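Local coordinates for RTX-adhesin (PDB 5IRB), which forms part of a giant calcium-binding adhesin that fastens its Antarctic bacterium to diatoms and ice, here as a rod of tandem beta-sandwich domains, at residues L178-V188 against G200-V208; L142-M152 against T161-V171. All coordinates share one frame; numbering follows the deposited sequence.

Interaction 1. Residues L178-V188 against G200-V208; sequences LAQDNSFQVSV and GTTTSTHTV. With CA (calcium ion), chain J; CA (calcium ion), chain G.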
loop_
_atom_site.group_PDB
_atom_site.type_symbol
_atom_site.label_atom_id
_atom_site.label_comp_id
_atom_site.label_asym_id
_atom_site.label_seq_id
_atom_site.Cartn_x
_atom_site.Cartn_y
_atom_site.Cartn_z
ATOM N N LEU A 178 -10.588 -10.324 2.897
ATOM C CA LEU A 178 -9.187 -10.622 3.150
ATOM C C LEU A 178 -8.967 -12.118 3.349
ATOM O O LEU A 178 -7.917 -12.638 2.986
ATOM C CB LEU A 178 -8.680 -9.830 4.364
ATOM C CG LEU A 178 -8.523 -8.318 4.099
ATOM C CD1 LEU A 178 -8.384 -7.505 5.384
ATOM C CD2 LEU A 178 -7.323 -8.064 3.189
ATOM N N ALA A 179 -9.947 -12.807 3.934
ATOM C CA ALA A 179 -9.870 -14.267 4.073
ATOM C C ALA A 179 -9.825 -14.975 2.717
ATOM O O ALA A 179 -9.302 -16.091 2.610
ATOM C CB ALA A 179 -11.042 -14.798 4.905
ATOM N N GLN A 180 -10.386 -14.335 1.692
ATOM C CA GLN A 180 -10.512 -14.965 0.384
ATOM C C GLN A 180 -9.545 -14.456 -0.668
ATOM O O GLN A 180 -9.496 -14.997 -1.764
ATOM C CB GLN A 180 -11.938 -14.813 -0.111
ATOM C CG GLN A 180 -12.891 -15.721 0.616
ATOM C CD GLN A 180 -14.336 -15.336 0.418
ATOM O OE1 GLN A 180 -14.939 -15.650 -0.611
ATOM N NE2 GLN A 180 -14.907 -14.654 1.407
ATOM N N ASP A 181 -8.789 -13.413 -0.352
ATOM C CA ASP A 181 -7.913 -12.789 -1.328
ATOM C C ASP A 181 -6.628 -12.428 -0.598
ATOM O O ASP A 181 -6.553 -11.368 0.030
ATOM C CB ASP A 181 -8.572 -11.526 -1.923
ATOM C CG ASP A 181 -7.826 -10.964 -3.123
ATOM O OD1 ASP A 181 -6.745 -11.481 -3.467
ATOM O OD2 ASP A 181 -8.307 -9.967 -3.711
ATOM N N ASN A 182 -5.612 -13.283 -0.670
ATOM C CA ASN A 182 -4.427 -13.068 0.160
ATOM C C ASN A 182 -3.308 -12.292 -0.522
ATOM O O ASN A 182 -2.269 -12.023 0.086
ATOM C CB ASN A 182 -3.892 -14.401 0.689
ATOM C CG ASN A 182 -3.434 -15.346 -0.408
ATOM O OD1 ASN A 182 -3.301 -14.970 -1.571
ATOM N ND2 ASN A 182 -3.194 -16.599 -0.029
ATOM N N SER A 183 -3.544 -11.894 -1.768
ATOM C CA SER A 183 -2.597 -11.065 -2.491
ATOM C C SER A 183 -3.335 -10.080 -3.406
ATOM O O SER A 183 -4.084 -10.475 -4.297
ATOM C CB SER A 183 -1.633 -11.925 -3.303
ATOM O OG SER A 183 -0.677 -11.092 -3.937
ATOM N N PHE A 184 -3.093 -8.797 -3.199
ATOM C CA PHE A 184 -3.718 -7.770 -4.038
ATOM C C PHE A 184 -2.863 -6.521 -4.268
ATOM O O PHE A 184 -1.971 -6.211 -3.482
ATOM C CB PHE A 184 -5.063 -7.386 -3.424
ATOM C CG PHE A 184 -4.964 -6.934 -2.004
ATOM C CD1 PHE A 184 -4.629 -5.625 -1.700
ATOM C CD2 PHE A 184 -5.192 -7.834 -0.967
ATOM C CE1 PHE A 184 -4.528 -5.211 -0.390
ATOM C CE2 PHE A 184 -5.097 -7.426 0.357
ATOM C CZ PHE A 184 -4.757 -6.104 0.638
ATOM N N GLN A 185 -3.127 -5.820 -5.369
ATOM C CA GLN A 185 -2.513 -4.527 -5.627
ATOM C C GLN A 185 -3.186 -3.352 -4.935
ATOM O O GLN A 185 -4.412 -3.325 -4.777
ATOM C CB GLN A 185 -2.448 -4.240 -7.115
ATOM C CG GLN A 185 -1.379 -5.024 -7.813
ATOM C CD GLN A 185 -0.590 -4.154 -8.773
ATOM O OE1 GLN A 185 0.632 -4.278 -8.871
ATOM N NE2 GLN A 185 -1.279 -3.249 -9.471
ATOM N N VAL A 186 -2.344 -2.458 -4.421
ATOM C CA VAL A 186 -2.750 -1.170 -3.874
ATOM C C VAL A 186 -2.093 -0.049 -4.679
ATOM O O VAL A 186 -0.892 -0.107 -4.938
ATOM C CB VAL A 186 -2.352 -1.045 -2.400
ATOM C CG1 VAL A 186 -2.838 0.256 -1.827
ATOM C CG2 VAL A 186 -2.975 -2.206 -1.609
ATOM N N SER A 187 -2.866 0.960 -5.077
ATOM C CA SER A 187 -2.313 2.060 -5.877
ATOM C C SER A 187 -2.594 3.423 -5.310
ATOM O O SER A 187 -3.613 3.631 -4.636
ATOM C CB SER A 187 -2.880 2.045 -7.289
ATOM O OG SER A 187 -2.576 0.840 -7.944
ATOM N N VAL A 188 -1.743 4.370 -5.693
ATOM C CA VAL A 188 -1.938 5.761 -5.356
ATOM C C VAL A 188 -1.883 6.495 -6.684
ATOM O O VAL A 188 -0.991 6.274 -7.496
ATOM C CB VAL A 188 -0.874 6.326 -4.354
ATOM C CG1 VAL A 188 0.570 6.162 -4.852
ATOM C CG2 VAL A 188 -1.156 7.792 -4.080
ATOM N N GLY A 200 1.515 5.178 -8.440
ATOM C CA GLY A 200 2.425 4.233 -7.817
ATOM C C GLY A 200 1.624 3.032 -7.354
ATOM O O GLY A 200 0.451 3.167 -7.016
ATOM N N THR A 201 2.237 1.858 -7.362
ATOM C CA THR A 201 1.553 0.640 -6.924
ATOM C C THR A 201 2.495 -0.259 -6.139
ATOM O O THR A 201 3.724 -0.172 -6.286
ATOM C CB THR A 201 1.036 -0.204 -8.097
ATOM O OG1 THR A 201 2.159 -0.845 -8.720
ATOM C CG2 THR A 201 0.283 0.633 -9.129
ATOM N N THR A 202 1.911 -1.166 -5.371
ATOM C CA THR A 202 2.667 -2.150 -4.608
ATOM C C THR A 202 1.751 -3.313 -4.405
ATOM O O THR A 202 0.520 -3.183 -4.512
ATOM C CB THR A 202 3.129 -1.649 -3.216
ATOM O OG1 THR A 202 4.102 -2.547 -2.679
ATOM C CG2 THR A 202 1.968 -1.554 -2.248
ATOM N N THR A 203 2.343 -4.465 -4.134
ATOM C CA THR A 203 1.551 -5.652 -3.911
ATOM C C THR A 203 1.577 -6.034 -2.433
ATOM O O THR A 203 2.641 -6.209 -1.847
ATOM C CB THR A 203 2.044 -6.793 -4.788
ATOM O OG1 THR A 203 1.783 -6.448 -6.161
ATOM C CG2 THR A 203 1.325 -8.081 -4.414
ATOM N N SER A 204 0.399 -6.145 -1.834
ATOM C CA SER A 204 0.280 -6.597 -0.463
ATOM C C SER A 204 -0.074 -8.081 -0.442
ATOM O O SER A 204 -1.010 -8.530 -1.116
ATOM C CB SER A 204 -0.778 -5.786 0.283
ATOM O OG SER A 204 -0.858 -6.175 1.652
ATOM N N THR A 205 0.674 -8.848 0.334
ATOM C CA THR A 205 0.342 -10.245 0.486
ATOM C C THR A 205 0.220 -10.542 1.974
ATOM O O THR A 205 0.895 -9.915 2.807
ATOM C CB THR A 205 1.398 -11.153 -0.123
ATOM O OG1 THR A 205 2.612 -11.038 0.627
ATOM C CG2 THR A 205 1.639 -10.795 -1.598
ATOM N N HIS A 206 -0.619 -11.516 2.292
ATOM C CA HIS A 206 -0.759 -12.001 3.655
ATOM C C HIS A 206 -1.140 -13.476 3.604
ATOM O O HIS A 206 -1.350 -14.023 2.520
ATOM C CB HIS A 206 -1.787 -11.170 4.425
ATOM C CG HIS A 206 -3.204 -11.303 3.889
ATOM N ND1 HIS A 206 -3.689 -10.430 2.913
ATOM C CD2 HIS A 206 -4.171 -12.135 4.184
ATOM C CE1 HIS A 206 -4.924 -10.770 2.645
ATOM N NE2 HIS A 206 -5.278 -11.821 3.399
ATOM N N THR A 207 -1.203 -14.138 4.753
ATOM C CA THR A 207 -1.659 -15.528 4.755
ATOM C C THR A 207 -2.955 -15.637 5.544
ATOM O O THR A 207 -3.271 -14.776 6.373
ATOM C CB THR A 207 -0.590 -16.489 5.316
ATOM O OG1 THR A 207 -0.317 -16.194 6.692
ATOM C CG2 THR A 207 0.686 -16.358 4.490
ATOM N N VAL A 208 -3.722 -16.680 5.251
ATOM C CA VAL A 208 -4.992 -16.877 5.910
ATOM C C VAL A 208 -4.944 -18.207 6.669
ATOM O O VAL A 208 -4.629 -19.248 6.095
ATOM C CB VAL A 208 -6.160 -16.844 4.899
ATOM C CG1 VAL A 208 -7.474 -17.149 5.585
ATOM C CG2 VAL A 208 -6.217 -15.463 4.186
HETATM CA CA CA J . -5.649 -11.750 -5.451
HETATM CA CA CA G . 2.045 -8.459 4.343
HETATM O O HOH W 1 -3.120 -18.242 2.713
HETATM O O HOH W 2 -4.376 -13.394 -4.299
HETATM O O HOH W 3 2.947 -4.195 -7.494
HETATM O O HOH W 4 0.543 -6.073 3.944
HETATM O O HOH W 5 3.524 -10.286 3.220
HETATM O O HOH W 6 3.117 -7.711 1.967
HETATM O O HOH W 7 3.498 -7.169 5.625
#

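Interaction 2. Residues L142-M152 against T161-V171; sequences LDASAGDTVSM and TVVLANKTWSV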
loop_
_atom_site.group_PDB
_atom_site.type_symbol
_atom_site.label_atom_id
_atom_site.label_comp_id
_atom_site.label_asym_id
_atom_site.label_seq_id
_atom_site.Cartn_x
_atom_site.Cartn_y
_atom_site.Cartn_z
ATOM N N LEU A 142 7.771 9.785 -2.176
ATOM C CA LEU A 142 8.271 10.603 -3.276
ATOM C C LEU A 142 7.284 11.729 -3.594
ATOM O O LEU A 142 6.983 12.530 -2.709
ATOM C CB LEU A 142 8.552 9.739 -4.506
ATOM C CG LEU A 142 9.669 8.708 -4.260
ATOM C CD1 LEU A 142 10.110 8.050 -5.557
ATOM C CD2 LEU A 142 10.888 9.293 -3.503
ATOM N N ASP A 143 6.812 11.808 -4.838
ATOM C CA ASP A 143 5.938 12.905 -5.269
ATOM C C ASP A 143 4.450 12.714 -4.991
ATOM O O ASP A 143 3.664 13.595 -5.296
ATOM C CB ASP A 143 6.145 13.195 -6.763
ATOM C CG ASP A 143 7.533 13.759 -7.071
ATOM O OD1 ASP A 143 8.078 14.537 -6.241
ATOM O OD2 ASP A 143 8.115 13.342 -8.107
ATOM N N ALA A 144 4.062 11.566 -4.429
ATOM C CA ALA A 144 2.689 11.352 -3.965
ATOM C C ALA A 144 2.334 12.371 -2.877
ATOM O O ALA A 144 3.213 12.846 -2.167
ATOM C CB ALA A 144 2.519 9.906 -3.439
ATOM N N SER A 145 1.063 12.746 -2.763
ATOM C CA SER A 145 0.708 13.881 -1.917
ATOM C C SER A 145 -0.535 13.623 -1.106
ATOM O O SER A 145 -1.402 12.887 -1.542
ATOM C CB SER A 145 0.466 15.129 -2.774
ATOM O OG SER A 145 1.429 15.212 -3.807
ATOM N N ALA A 146 -0.619 14.262 0.058
ATOM C CA ALA A 146 -1.858 14.424 0.790
ATOM C C ALA A 146 -2.969 14.714 -0.186
ATOM O O ALA A 146 -2.823 15.569 -1.068
ATOM C CB ALA A 146 -1.735 15.551 1.809
ATOM N N GLY A 147 -4.080 14.015 -0.038
ATOM C CA GLY A 147 -5.242 14.295 -0.848
ATOM C C GLY A 147 -5.337 13.352 -2.027
ATOM O O GLY A 147 -6.388 13.262 -2.649
ATOM N N ASP A 148 -4.277 12.606 -2.300
ATOM C CA ASP A 148 -4.307 11.636 -3.399
ATOM C C ASP A 148 -5.228 10.460 -3.101
ATOM O O ASP A 148 -5.466 10.128 -1.935
ATOM C CB ASP A 148 -2.898 11.097 -3.704
ATOM C CG ASP A 148 -2.008 12.120 -4.434
ATOM O OD1 ASP A 148 -2.550 13.133 -4.923
ATOM O OD2 ASP A 148 -0.775 11.889 -4.526
ATOM N N THR A 149 -5.724 9.826 -4.163
ATOM C CA THR A 149 -6.589 8.667 -4.039
ATOM C C THR A 149 -5.784 7.382 -3.867
ATOM O O THR A 149 -4.829 7.126 -4.601
ATOM C CB THR A 149 -7.515 8.544 -5.255
ATOM O OG1 THR A 149 -8.319 9.720 -5.333
ATOM C CG2 THR A 149 -8.448 7.361 -5.119
ATOM N N VAL A 150 -6.170 6.592 -2.864
ATOM C CA VAL A 150 -5.615 5.258 -2.644
ATOM C C VAL A 150 -6.702 4.228 -2.902
ATOM O O VAL A 150 -7.799 4.340 -2.360
ATOM C CB VAL A 150 -5.060 5.112 -1.219
ATOM C CG1 VAL A 150 -4.673 3.639 -0.907
ATOM C CG2 VAL A 150 -3.864 6.031 -1.044
ATOM N N SER A 151 -6.427 3.265 -3.773
ATOM C CA SER A 151 -7.430 2.259 -4.077
ATOM C C SER A 151 -6.869 0.832 -4.112
ATOM O O SER A 151 -5.663 0.606 -4.269
ATOM C CB SER A 151 -8.126 2.588 -5.392
ATOM O OG SER A 151 -7.224 2.571 -6.466
ATOM N N MET A 152 -7.764 -0.132 -3.937
ATOM C CA MET A 152 -7.401 -1.541 -3.913
ATOM C C MET A 152 -8.667 -2.325 -4.162
ATOM O O MET A 152 -9.746 -1.888 -3.760
ATOM C CB MET A 152 -6.774 -1.916 -2.583
ATOM C CG MET A 152 -7.706 -1.701 -1.406
ATOM S SD MET A 152 -6.788 -1.551 0.121
ATOM C CE MET A 152 -6.380 0.196 0.017
ATOM N N THR A 161 -9.636 5.160 -0.360
ATOM C CA THR A 161 -9.456 6.181 0.668
ATOM C C THR A 161 -8.556 7.308 0.132
ATOM O O THR A 161 -8.284 7.386 -1.076
ATOM C CB THR A 161 -8.896 5.566 1.990
ATOM O OG1 THR A 161 -8.930 6.546 3.035
ATOM C CG2 THR A 161 -7.488 5.076 1.833
ATOM N N VAL A 162 -8.152 8.214 1.014
ATOM C CA VAL A 162 -7.369 9.364 0.601
ATOM C C VAL A 162 -6.124 9.523 1.470
ATOM O O VAL A 162 -6.143 9.213 2.663
ATOM C CB VAL A 162 -8.228 10.649 0.649
ATOM C CG1 VAL A 162 -7.383 11.892 0.430
ATOM C CG2 VAL A 162 -9.317 10.588 -0.420
ATOM N N VAL A 163 -5.034 9.991 0.866
ATOM C CA VAL A 163 -3.820 10.228 1.609
ATOM C C VAL A 163 -4.013 11.382 2.603
ATOM O O VAL A 163 -4.413 12.484 2.225
ATOM C CB VAL A 163 -2.667 10.507 0.632
ATOM C CG1 VAL A 163 -1.389 10.847 1.376
ATOM C CG2 VAL A 163 -2.507 9.335 -0.365
ATOM N N LEU A 164 -3.699 11.130 3.873
ATOM C CA LEU A 164 -3.793 12.155 4.917
ATOM C C LEU A 164 -2.641 13.139 4.850
ATOM O O LEU A 164 -1.686 12.931 4.106
ATOM C CB LEU A 164 -3.816 11.512 6.308
ATOM C CG LEU A 164 -4.790 10.373 6.593
ATOM C CD1 LEU A 164 -4.675 9.996 8.038
ATOM C CD2 LEU A 164 -6.212 10.854 6.313
ATOM N N ALA A 165 -2.694 14.150 5.708
ATOM C CA ALA A 165 -1.715 15.233 5.677
ATOM C C ALA A 165 -0.314 14.696 5.863
ATOM O O ALA A 165 0.618 15.129 5.196
ATOM C CB ALA A 165 -2.040 16.259 6.755
ATOM N N ASN A 166 -0.157 13.717 6.745
ATOM C CA ASN A 166 1.181 13.192 6.967
ATOM C C ASN A 166 1.573 12.074 5.995
ATOM O O ASN A 166 2.525 11.360 6.255
ATOM C CB ASN A 166 1.317 12.713 8.408
ATOM C CG ASN A 166 0.458 11.503 8.692
ATOM O OD1 ASN A 166 -0.164 10.931 7.787
ATOM N ND2 ASN A 166 0.426 11.096 9.949
ATOM N N LYS A 167 0.801 11.900 4.924
ATOM C CA LYS A 167 1.077 10.923 3.860
ATOM C C LYS A 167 0.811 9.461 4.243
ATOM O O LYS A 167 1.061 8.555 3.451
ATOM C CB LYS A 167 2.509 11.055 3.318
ATOM C CG LYS A 167 2.820 12.430 2.654
ATOM C CD LYS A 167 3.868 12.210 1.565
ATOM C CE LYS A 167 4.172 13.451 0.780
ATOM N NZ LYS A 167 5.262 13.167 -0.192
ATOM N N THR A 168 0.271 9.225 5.432
ATOM C CA THR A 168 -0.286 7.912 5.717
ATOM C C THR A 168 -1.704 7.816 5.175
ATOM O O THR A 168 -2.272 8.809 4.687
ATOM C CB THR A 168 -0.297 7.596 7.219
ATOM O OG1 THR A 168 -1.193 8.488 7.885
ATOM C CG2 THR A 168 1.117 7.731 7.800
ATOM N N TRP A 169 -2.232 6.593 5.179
ATOM C CA TRP A 169 -3.587 6.338 4.728
ATOM C C TRP A 169 -4.061 5.078 5.435
ATOM O O TRP A 169 -3.246 4.234 5.778
ATOM C CB TRP A 169 -3.674 6.172 3.208
ATOM C CG TRP A 169 -2.785 5.126 2.636
ATOM C CD1 TRP A 169 -1.522 5.298 2.112
ATOM C CD2 TRP A 169 -3.059 3.732 2.559
ATOM N NE1 TRP A 169 -1.007 4.091 1.691
ATOM C CE2 TRP A 169 -1.937 3.093 1.974
ATOM C CE3 TRP A 169 -4.155 2.930 2.936
ATOM C CZ2 TRP A 169 -1.867 1.716 1.750
ATOM C CZ3 TRP A 169 -4.092 1.550 2.716
ATOM C CH2 TRP A 169 -2.964 0.961 2.129
ATOM N N SER A 170 -5.363 4.937 5.641
ATOM C CA SER A 170 -5.880 3.654 6.102
ATOM C C SER A 170 -7.318 3.522 5.688
ATOM O O SER A 170 -8.007 4.517 5.477
ATOM C CB SER A 170 -5.760 3.518 7.622
ATOM O OG SER A 170 -6.579 4.475 8.268
ATOM N N VAL A 171 -7.777 2.283 5.581
ATOM C CA VAL A 171 -9.162 2.037 5.221
ATOM C C VAL A 171 -9.612 0.694 5.821
ATOM O O VAL A 171 -8.835 -0.275 5.876
ATOM C CB VAL A 171 -9.345 2.060 3.686
ATOM C CG1 VAL A 171 -8.564 0.956 3.021
ATOM C CG2 VAL A 171 -10.810 1.985 3.312
#

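Interaction 1. Residues L178-V188 against G200-V208
The imidazole of H206 lies with one face over the backbone of N182, whose CA sits 3.7 Å from the ring centroid in a CH-pi contact, while its edge meets L178 of helix 175-180. There NE2 donates to L178 O at 2.8 Å, with the acceptor in the ring plane, and CD2 of L178 touches CE1. CG lies between the backbone N and carbonyl carbon of H206 (chi1 66°), which swings the ring back across 178-182; H206 N, donating to N182 O, anchors the same residue. CE2 of F184 comes up to the imidazole edge near H206 CE1, the two side chains crossing at about a right angle. Over one face of the F184 ring lies S204 CB, 4.3 Å from the centroid, in a second CH-pi contact, and D181 O lies at its edge, in the ring plane. These groups sit at the calcium-bound end of the antiparallel hairpin of strands 183-191 and 197-208, part of a sheet in a beta-sandwich domain. Paired backbone bonds join F184 to S204, V186 to T202 and V188 to G200. V186, T202 and S204 pack against strand 112-116 of the facing sheet; on the other face of the hairpin, one water links Q185 OE1 and T203 OG1. D181 OD1 and S183 O bind the same calcium, each at 2.3 Å, and N155 N donates to D181 OD2. T205 O binds another calcium at 2.4 Å, shared with D123 OD2. Beyond H206, both methyls of V208 reach the A179 carbonyl, and a water joins V208 N to N182 ND2.

Interaction 2. Residues L142-M152 against T161-V171
V150 carries the apolar contact, its two methyls dividing between W169 and V163. Its CG1, anti to the backbone N (chi1 171°), stands over one face of the indole, 3.9 Å from the six-membered ring centroid and 13° off the normal. CG2, the other branch, meets V163 CG2 at 3.6 Å, while T161 CG2 packs against V150 CB. Farther along, M152 bends at chi3 and brings CE to W169 CZ3; the same methyl meets V171 CG1 tip to tip.

Backbone bonds hold this apolar cluster in place. V150 and T161 form a hydrogen-bonded antiparallel pair, bonded both ways. V163 N then donates to D148 O, and G147 N to V163 O at 2.8 Å, so V163 is gripped by the type II turn S145-D148. That turn is braced from within by S145 N, which meets D148 OD2 from above the carboxylate plane; Y198 OH is a second partner of this oxygen. A146 CB rests against L164 O and A165 CA.

K167 runs extended beyond CG from the type I turn L164-K167, and its NZ donates to A144 O at 2.9 Å, nearly in line with the carbonyl. The turn is supported by N166 OD1, which takes both T168 N, in an Asx turn, and T168 OG1. Outside this shell, W169 rests on I114 and V116, V163 on V140, and V150 on V186. The side chains of V150, M152, V163 and W169 thus pack between two facing sheets, joined here by the chain crossing from strand 157-162 to strand 168-174, consistent with an Ig-like beta-sandwich, as in the extender domains of RTX adhesins.

How the interactions relate
Along the chain the two contacts come in series, neither nesting nor crossing. Interaction 2 opens at the end of strand 133-142, closes the hairpin of strands 149-154 and 157-162, and carries on through the turn into strand 168-174 of the opposing sheet. That strand leads directly into helix 175-180, where interaction 1 starts; it closes the loop between strands 183-191 and 197-208. The two meet again in one sheet, since strands 149-154 and 183-191 are neighbours: S187 N lies 2.9 Å from S151 O, probably a hydrogen bond, and V188 CG2 packs on D148 CB. Interaction 2 joins the two sheets of the domain, and interaction 1 links one of them to helix 175-180 and to two calcium sites.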